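Long-range contact in Sso-CP2 metallo-carboxypetidase (Sulfolobus solfataricus, PDB 4MMO), which probably acts as a zinc-dependent carboxypeptidase of the M20 family, removing residues from the C-terminal ends of peptides: residues A[110-119]-A[420-431]. Sequence-based numbering, arbitrary orientation.
Sequences MARLFAIKHL and YYKAIKHTEEFL
Ala-111 and Ala-115, one turn apart on helix 102-121, meet Ile-424, Thr-427 and Glu-428 of helix 417-433 where the two segment axes approach to 7.9 Å and cross at -51°. The small methyls permit this closeness: the CA atoms of Ala-111 and Ile-424 are 4.5 Å apart. Ile-424 packs as a knob into the hole formed by Ala-111, Phe-114, Ala-115 and His-118. Its CG1, anti to its own carbonyl carbon, rests 3.5 Å from Ala-111 CA, while CG2 leans toward Ala-115 and His-118. One turn on, Thr-427 CB abuts the Ala-115 methyl and CG2 lies beside it. At the C-terminal end, Leu-431 sets its CB 3.4 Å from Leu-119 CD1, and its CD1 reaches Ile-116 CG1.

Tyr-420 presents its ring edge to the backbone of Met-110 and Ala-111, CE1 lying 3.6 Å from Ala-111 N. Its hydroxyl rests against Met-110 CG and Phe-114 CD2 and hydrogen-bonds to Glu-4 O, bringing helix 3-12 into the packing.

Polar contact across the helices centres on His-118. His-118 ND1 donates to Glu-428 OE2 over a very short 2.5 Å, although the bond is bent (140°) and the carboxylate plane is turned 51° from the ring. On the other side of the imidazole, NE2 bonds to Glu-4 OE2. Thr-427 OG1 instead turns back on its own helix to Ala-423 O (2.9 Å), which also accepts Thr-427 N from the opposite face of its plane.

Through NH1 the guanidinium of Arg-112 hydrogen-bonds to Met-162 O, near the zinc ligand Glu-163, tying this helix pair of the catalytic domain to the metal site's surroundings. With two carboxylates flanking its imidazole, His-118 would be expected to favour the protonated form and link three helices electrostatically.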
ATOM      1  N   MET A 110      -3.541  21.753 -30.967  1.00 31.45           N
ATOM      2  CA  MET A 110      -3.421  21.806 -32.419  1.00 36.24           C
ATOM      3  C   MET A 110      -4.539  22.651 -33.027  1.00 38.69           C
ATOM      4  O   MET A 110      -4.326  23.350 -34.020  1.00 38.17           O
ATOM      5  CB  MET A 110      -3.457  20.390 -33.000  1.00 33.08           C
ATOM      6  CG  MET A 110      -3.177  20.315 -34.490  1.00 49.58           C
ATOM      7  SD  MET A 110      -1.514  20.846 -34.928  1.00 55.38           S
ATOM      8  CE  MET A 110      -0.521  19.586 -34.134  1.00 36.64           C
ATOM      9  N   ALA A 111      -5.726  22.573 -32.434  1.00 32.88           N
ATOM     10  CA  ALA A 111      -6.852  23.395 -32.861  1.00 35.77           C
ATOM     11  C   ALA A 111      -6.459  24.865 -32.826  1.00 29.50           C
ATOM     12  O   ALA A 111      -6.630  25.586 -33.809  1.00 34.08           O
ATOM     13  CB  ALA A 111      -8.064  23.148 -31.974  1.00 32.56           C
ATOM     14  N   ARG A 112      -5.901  25.294 -31.698  1.00 36.83           N
ATOM     15  CA  ARG A 112      -5.484  26.679 -31.526  1.00 36.49           C
ATOM     16  C   ARG A 112      -4.474  27.093 -32.591  1.00 44.85           C
ATOM     17  O   ARG A 112      -4.537  28.207 -33.112  1.00 42.76           O
ATOM     18  CB  ARG A 112      -4.882  26.888 -30.137  1.00 31.05           C
ATOM     19  CG  ARG A 112      -5.878  26.743 -29.005  1.00 26.09           C
ATOM     20  CD  ARG A 112      -5.204  26.919 -27.659  1.00 29.46           C
ATOM     21  NE  ARG A 112      -6.166  26.899 -26.562  1.00 35.25           N
ATOM     22  CZ  ARG A 112      -5.840  27.002 -25.277  1.00 30.72           C
ATOM     23  NH1 ARG A 112      -4.570  27.127 -24.919  1.00 35.91           N
ATOM     24  NH2 ARG A 112      -6.786  26.972 -24.350  1.00 30.05           N
ATOM     25  N   LEU A 113      -3.551  26.191 -32.912  1.00 37.75           N
ATOM     26  CA  LEU A 113      -2.526  26.458 -33.922  1.00 36.53           C
ATOM     27  C   LEU A 113      -3.140  26.699 -35.295  1.00 37.95           C
ATOM     28  O   LEU A 113      -2.720  27.596 -36.023  1.00 35.08           O
ATOM     29  CB  LEU A 113      -1.544  25.285 -34.021  1.00 31.90           C
ATOM     30  CG  LEU A 113      -0.188  25.414 -33.330  1.00 46.22           C
ATOM     31  CD1 LEU A 113       0.612  24.134 -33.537  1.00 47.00           C
ATOM     32  CD2 LEU A 113       0.597  26.606 -33.847  1.00 57.76           C
ATOM     33  N   PHE A 114      -4.125  25.883 -35.652  1.00 31.51           N
ATOM     34  CA  PHE A 114      -4.758  26.002 -36.952  1.00 31.01           C
ATOM     35  C   PHE A 114      -5.674  27.231 -37.020  1.00 45.22           C
ATOM     36  O   PHE A 114      -5.851  27.808 -38.090  1.00 43.13           O
ATOM     37  CB  PHE A 114      -5.504  24.717 -37.311  1.00 33.91           C
ATOM     38  CG  PHE A 114      -4.622  23.676 -37.947  1.00 37.60           C
ATOM     39  CD1 PHE A 114      -4.233  23.802 -39.270  1.00 45.39           C
ATOM     40  CD2 PHE A 114      -4.162  22.589 -37.218  1.00 33.00           C
ATOM     41  CE1 PHE A 114      -3.413  22.860 -39.860  1.00 51.36           C
ATOM     42  CE2 PHE A 114      -3.342  21.642 -37.803  1.00 45.32           C
ATOM     43  CZ  PHE A 114      -2.967  21.778 -39.125  1.00 49.06           C
ATOM     44  N   ALA A 115      -6.230  27.640 -35.883  1.00 33.67           N
ATOM     45  CA  ALA A 115      -7.001  28.880 -35.827  1.00 41.63           C
ATOM     46  C   ALA A 115      -6.092  30.061 -36.150  1.00 36.41           C
ATOM     47  O   ALA A 115      -6.436  30.913 -36.968  1.00 38.07           O
ATOM     48  CB  ALA A 115      -7.637  29.063 -34.459  1.00 23.23           C
ATOM     49  N   ILE A 116      -4.925  30.099 -35.515  1.00 36.11           N
ATOM     50  CA  ILE A 116      -3.972  31.179 -35.734  1.00 37.68           C
ATOM     51  C   ILE A 116      -3.559  31.214 -37.198  1.00 50.09           C
ATOM     52  O   ILE A 116      -3.453  32.285 -37.797  1.00 52.21           O
ATOM     53  CB  ILE A 116      -2.729  31.024 -34.838  1.00 34.37           C
ATOM     54  CG1 ILE A 116      -3.126  31.155 -33.367  1.00 32.67           C
ATOM     55  CG2 ILE A 116      -1.669  32.074 -35.179  1.00 37.87           C
ATOM     56  CD1 ILE A 116      -2.034  30.738 -32.389  1.00 31.65           C
ATOM     57  N   LYS A 117      -3.333  30.034 -37.765  1.00 49.36           N
ATOM     58  CA  LYS A 117      -2.948  29.907 -39.163  1.00 47.38           C
ATOM     59  C   LYS A 117      -4.005  30.507 -40.079  1.00 49.00           C
ATOM     60  O   LYS A 117      -3.685  31.232 -41.021  1.00 43.19           O
ATOM     61  CB  LYS A 117      -2.762  28.435 -39.523  1.00 42.27           C
ATOM     62  CG  LYS A 117      -2.331  28.197 -40.959  1.00 43.68           C
ATOM     63  CD  LYS A 117      -2.371  26.719 -41.310  1.00 47.62           C
ATOM     64  CE  LYS A 117      -1.512  26.421 -42.524  1.00 57.65           C
ATOM     65  NZ  LYS A 117      -1.819  27.313 -43.674  1.00 52.31           N
ATOM     66  N   HIS A 118      -5.262  30.182 -39.809  1.00 46.55           N
ATOM     67  CA  HIS A 118      -6.359  30.655 -40.636  1.00 51.50           C
ATOM     68  C   HIS A 118      -6.409  32.179 -40.632  1.00 45.12           C
ATOM     69  O   HIS A 118      -6.497  32.805 -41.688  1.00 45.22           O
ATOM     70  CB  HIS A 118      -7.683  30.062 -40.152  1.00 37.86           C
ATOM     71  CG  HIS A 118      -7.779  28.581 -40.347  1.00 59.59           C
ATOM     72  ND1 HIS A 118      -8.858  27.838 -39.913  1.00 64.13           N
ATOM     73  CD2 HIS A 118      -6.932  27.702 -40.931  1.00 69.81           C
ATOM     74  CE1 HIS A 118      -8.667  26.569 -40.219  1.00 72.17           C
ATOM     75  NE2 HIS A 118      -7.505  26.457 -40.838  1.00 73.29           N
ATOM     76  N   LEU A 119      -6.324  32.774 -39.448  1.00 49.15           N
ATOM     77  CA  LEU A 119      -6.359  34.225 -39.332  1.00 48.51           C
ATOM     78  C   LEU A 119      -5.163  34.866 -40.035  1.00 46.28           C
ATOM     79  O   LEU A 119      -5.310  35.894 -40.690  1.00 43.17           O
ATOM     80  CB  LEU A 119      -6.409  34.650 -37.864  1.00 39.12           C
ATOM     81  CG  LEU A 119      -7.666  34.240 -37.089  1.00 48.28           C
ATOM     82  CD1 LEU A 119      -7.630  34.814 -35.680  1.00 43.29           C
ATOM     83  CD2 LEU A 119      -8.938  34.682 -37.799  1.00 53.91           C
ATOM     84  N   TYR A 420     -13.352  18.835 -32.536  1.00 41.61           N
ATOM     85  CA  TYR A 420     -12.038  19.356 -32.891  1.00 38.64           C
ATOM     86  C   TYR A 420     -12.198  20.566 -33.800  1.00 37.87           C
ATOM     87  O   TYR A 420     -11.502  21.569 -33.647  1.00 41.24           O
ATOM     88  CB  TYR A 420     -11.197  18.282 -33.587  1.00 36.32           C
ATOM     89  CG  TYR A 420      -9.895  18.794 -34.158  1.00 34.43           C
ATOM     90  CD1 TYR A 420      -8.970  19.448 -33.351  1.00 31.25           C
ATOM     91  CD2 TYR A 420      -9.584  18.616 -35.499  1.00 36.32           C
ATOM     92  CE1 TYR A 420      -7.774  19.918 -33.869  1.00 30.57           C
ATOM     93  CE2 TYR A 420      -8.389  19.080 -36.024  1.00 40.94           C
ATOM     94  CZ  TYR A 420      -7.487  19.727 -35.204  1.00 40.78           C
ATOM     95  OH  TYR A 420      -6.298  20.189 -35.721  1.00 43.43           O
ATOM     96  N   TYR A 421     -13.128  20.466 -34.744  1.00 35.36           N
ATOM     97  CA  TYR A 421     -13.385  21.556 -35.678  1.00 43.90           C
ATOM     98  C   TYR A 421     -14.054  22.743 -34.993  1.00 44.94           C
ATOM     99  O   TYR A 421     -13.771  23.891 -35.329  1.00 41.36           O
ATOM    100  CB  TYR A 421     -14.230  21.070 -36.859  1.00 41.44           C
ATOM    101  CG  TYR A 421     -13.469  20.162 -37.798  1.00 55.12           C
ATOM    102  CD1 TYR A 421     -12.315  20.603 -38.433  1.00 57.14           C
ATOM    103  CD2 TYR A 421     -13.901  18.869 -38.051  1.00 68.70           C
ATOM    104  CE1 TYR A 421     -11.612  19.783 -39.287  1.00 57.38           C
ATOM    105  CE2 TYR A 421     -13.202  18.039 -38.908  1.00 71.24           C
ATOM    106  CZ  TYR A 421     -12.059  18.501 -39.522  1.00 58.69           C
ATOM    107  OH  TYR A 421     -11.358  17.682 -40.377  1.00 54.27           O
ATOM    108  N   LYS A 422     -14.928  22.478 -34.027  1.00 33.93           N
ATOM    109  CA  LYS A 422     -15.549  23.568 -33.276  1.00 45.41           C
ATOM    110  C   LYS A 422     -14.510  24.285 -32.423  1.00 49.20           C
ATOM    111  O   LYS A 422     -14.626  25.484 -32.175  1.00 36.76           O
ATOM    112  CB  LYS A 422     -16.683  23.066 -32.378  1.00 40.04           C
ATOM    113  CG  LYS A 422     -17.973  22.731 -33.104  1.00 45.42           C
ATOM    114  CD  LYS A 422     -19.137  22.716 -32.128  1.00 76.69           C
ATOM    115  CE  LYS A 422     -20.352  22.003 -32.689  1.00 85.65           C
ATOM    116  NZ  LYS A 422     -21.250  21.532 -31.596  1.00 92.67           N
ATOM    117  N   ALA A 423     -13.495  23.549 -31.975  1.00 39.23           N
ATOM    118  CA  ALA A 423     -12.467  24.127 -31.117  1.00 35.41           C
ATOM    119  C   ALA A 423     -11.618  25.121 -31.901  1.00 37.84           C
ATOM    120  O   ALA A 423     -11.320  26.213 -31.412  1.00 36.52           O
ATOM    121  CB  ALA A 423     -11.595  23.031 -30.508  1.00 30.71           C
ATOM    122  N   ILE A 424     -11.227  24.734 -33.113  1.00 34.44           N
ATOM    123  CA  ILE A 424     -10.527  25.641 -34.018  1.00 38.79           C
ATOM    124  C   ILE A 424     -11.374  26.898 -34.200  1.00 49.50           C
ATOM    125  O   ILE A 424     -10.879  28.023 -34.135  1.00 45.44           O
ATOM    126  CB  ILE A 424     -10.291  24.986 -35.401  1.00 38.22           C
ATOM    127  CG1 ILE A 424      -9.343  23.791 -35.270  1.00 37.51           C
ATOM    128  CG2 ILE A 424      -9.715  25.998 -36.397  1.00 31.38           C
ATOM    129  CD1 ILE A 424      -9.270  22.911 -36.508  1.00 36.15           C
ATOM    130  N   LYS A 425     -12.664  26.675 -34.409  1.00 36.79           N
ATOM    131  CA  LYS A 425     -13.629  27.732 -34.667  1.00 43.92           C
ATOM    132  C   LYS A 425     -13.768  28.660 -33.458  1.00 45.20           C
ATOM    133  O   LYS A 425     -13.755  29.884 -33.601  1.00 38.38           O
ATOM    134  CB  LYS A 425     -14.958  27.069 -35.008  1.00 53.61           C
ATOM    135  CG  LYS A 425     -16.039  27.958 -35.548  1.00 74.36           C
ATOM    136  CD  LYS A 425     -17.168  27.064 -36.022  1.00 97.87           C
ATOM    137  CE  LYS A 425     -18.417  27.825 -36.399  1.00113.04           C
ATOM    138  NZ  LYS A 425     -19.493  26.863 -36.769  1.00119.60           N
ATOM    139  N   HIS A 426     -13.888  28.068 -32.273  1.00 31.98           N
ATOM    140  CA  HIS A 426     -13.936  28.818 -31.022  1.00 35.76           C
ATOM    141  C   HIS A 426     -12.705  29.703 -30.864  1.00 37.93           C
ATOM    142  O   HIS A 426     -12.806  30.846 -30.418  1.00 41.72           O
ATOM    143  CB  HIS A 426     -14.048  27.855 -29.838  1.00 29.19           C
ATOM    144  CG  HIS A 426     -14.249  28.529 -28.518  1.00 33.75           C
ATOM    145  ND1 HIS A 426     -14.295  27.832 -27.327  1.00 35.47           N
ATOM    146  CD2 HIS A 426     -14.428  29.832 -28.189  1.00 36.27           C
ATOM    147  CE1 HIS A 426     -14.486  28.672 -26.330  1.00 42.38           C
ATOM    148  NE2 HIS A 426     -14.568  29.897 -26.826  1.00 38.34           N
ATOM    149  N   THR A 427     -11.542  29.181 -31.236  1.00 32.49           N
ATOM    150  CA  THR A 427     -10.303  29.929 -31.075  1.00 31.93           C
ATOM    151  C   THR A 427     -10.265  31.115 -32.029  1.00 24.88           C
ATOM    152  O   THR A 427      -9.837  32.207 -31.659  1.00 33.34           O
ATOM    153  CB  THR A 427      -9.065  29.051 -31.347  1.00 39.10           C
ATOM    154  OG1 THR A 427      -9.096  27.889 -30.505  1.00 31.27           O
ATOM    155  CG2 THR A 427      -7.785  29.844 -31.093  1.00 27.80           C
ATOM    156  N   GLU A 428     -10.693  30.876 -33.266  1.00 30.64           N
ATOM    157  CA  GLU A 428     -10.756  31.919 -34.285  1.00 45.82           C
ATOM    158  C   GLU A 428     -11.617  33.084 -33.813  1.00 44.08           C
ATOM    159  O   GLU A 428     -11.170  34.230 -33.806  1.00 46.87           O
ATOM    160  CB  GLU A 428     -11.306  31.352 -35.596  1.00 40.92           C
ATOM    161  CG  GLU A 428     -10.265  30.616 -36.427  1.00 45.15           C
ATOM    162  CD  GLU A 428     -10.860  29.842 -37.594  1.00 51.36           C
ATOM    163  OE1 GLU A 428     -12.087  29.611 -37.612  1.00 50.42           O
ATOM    164  OE2 GLU A 428     -10.092  29.454 -38.494  1.00 70.33           O
ATOM    165  N   GLU A 429     -12.846  32.784 -33.405  1.00 46.03           N
ATOM    166  CA  GLU A 429     -13.753  33.811 -32.903  1.00 27.79           C
ATOM    167  C   GLU A 429     -13.173  34.497 -31.674  1.00 39.11           C
ATOM    168  O   GLU A 429     -13.318  35.708 -31.511  1.00 34.65           O
ATOM    169  CB  GLU A 429     -15.122  33.217 -32.572  1.00 36.31           C
ATOM    170  CG  GLU A 429     -16.052  33.097 -33.770  1.00 65.33           C
ATOM    171  CD  GLU A 429     -16.388  34.444 -34.386  1.00 91.92           C
ATOM    172  OE1 GLU A 429     -16.746  34.475 -35.581  1.00111.24           O
ATOM    173  OE2 GLU A 429     -16.292  35.471 -33.676  1.00 78.08           O
ATOM    174  N   PHE A 430     -12.502  33.731 -30.815  1.00 29.39           N
ATOM    175  CA  PHE A 430     -11.906  34.319 -29.625  1.00 32.53           C
ATOM    176  C   PHE A 430     -10.828  35.334 -29.999  1.00 38.27           C
ATOM    177  O   PHE A 430     -10.759  36.410 -29.412  1.00 39.00           O
ATOM    178  CB  PHE A 430     -11.325  33.248 -28.700  1.00 31.95           C
ATOM    179  CG  PHE A 430     -10.321  33.785 -27.723  1.00 41.18           C
ATOM    180  CD1 PHE A 430     -10.730  34.539 -26.633  1.00 26.28           C
ATOM    181  CD2 PHE A 430      -8.966  33.555 -27.904  1.00 33.69           C
ATOM    182  CE1 PHE A 430      -9.806  35.050 -25.737  1.00 37.24           C
ATOM    183  CE2 PHE A 430      -8.038  34.065 -27.014  1.00 36.56           C
ATOM    184  CZ  PHE A 430      -8.459  34.812 -25.928  1.00 38.35           C
ATOM    185  N   LEU A 431     -10.004  34.995 -30.986  1.00 37.92           N
ATOM    186  CA  LEU A 431      -8.898  35.857 -31.394  1.00 34.59           C
ATOM    187  C   LEU A 431      -9.372  37.099 -32.161  1.00 34.56           C
ATOM    188  O   LEU A 431      -8.696  38.123 -32.167  1.00 32.59           O
ATOM    189  CB  LEU A 431      -7.901  35.074 -32.258  1.00 31.16           C
ATOM    190  CG  LEU A 431      -7.091  33.942 -31.598  1.00 32.51           C
ATOM    191  CD1 LEU A 431      -6.347  33.160 -32.658  1.00 28.85           C
ATOM    192  CD2 LEU A 431      -6.111  34.477 -30.569  1.00 31.15           C
TER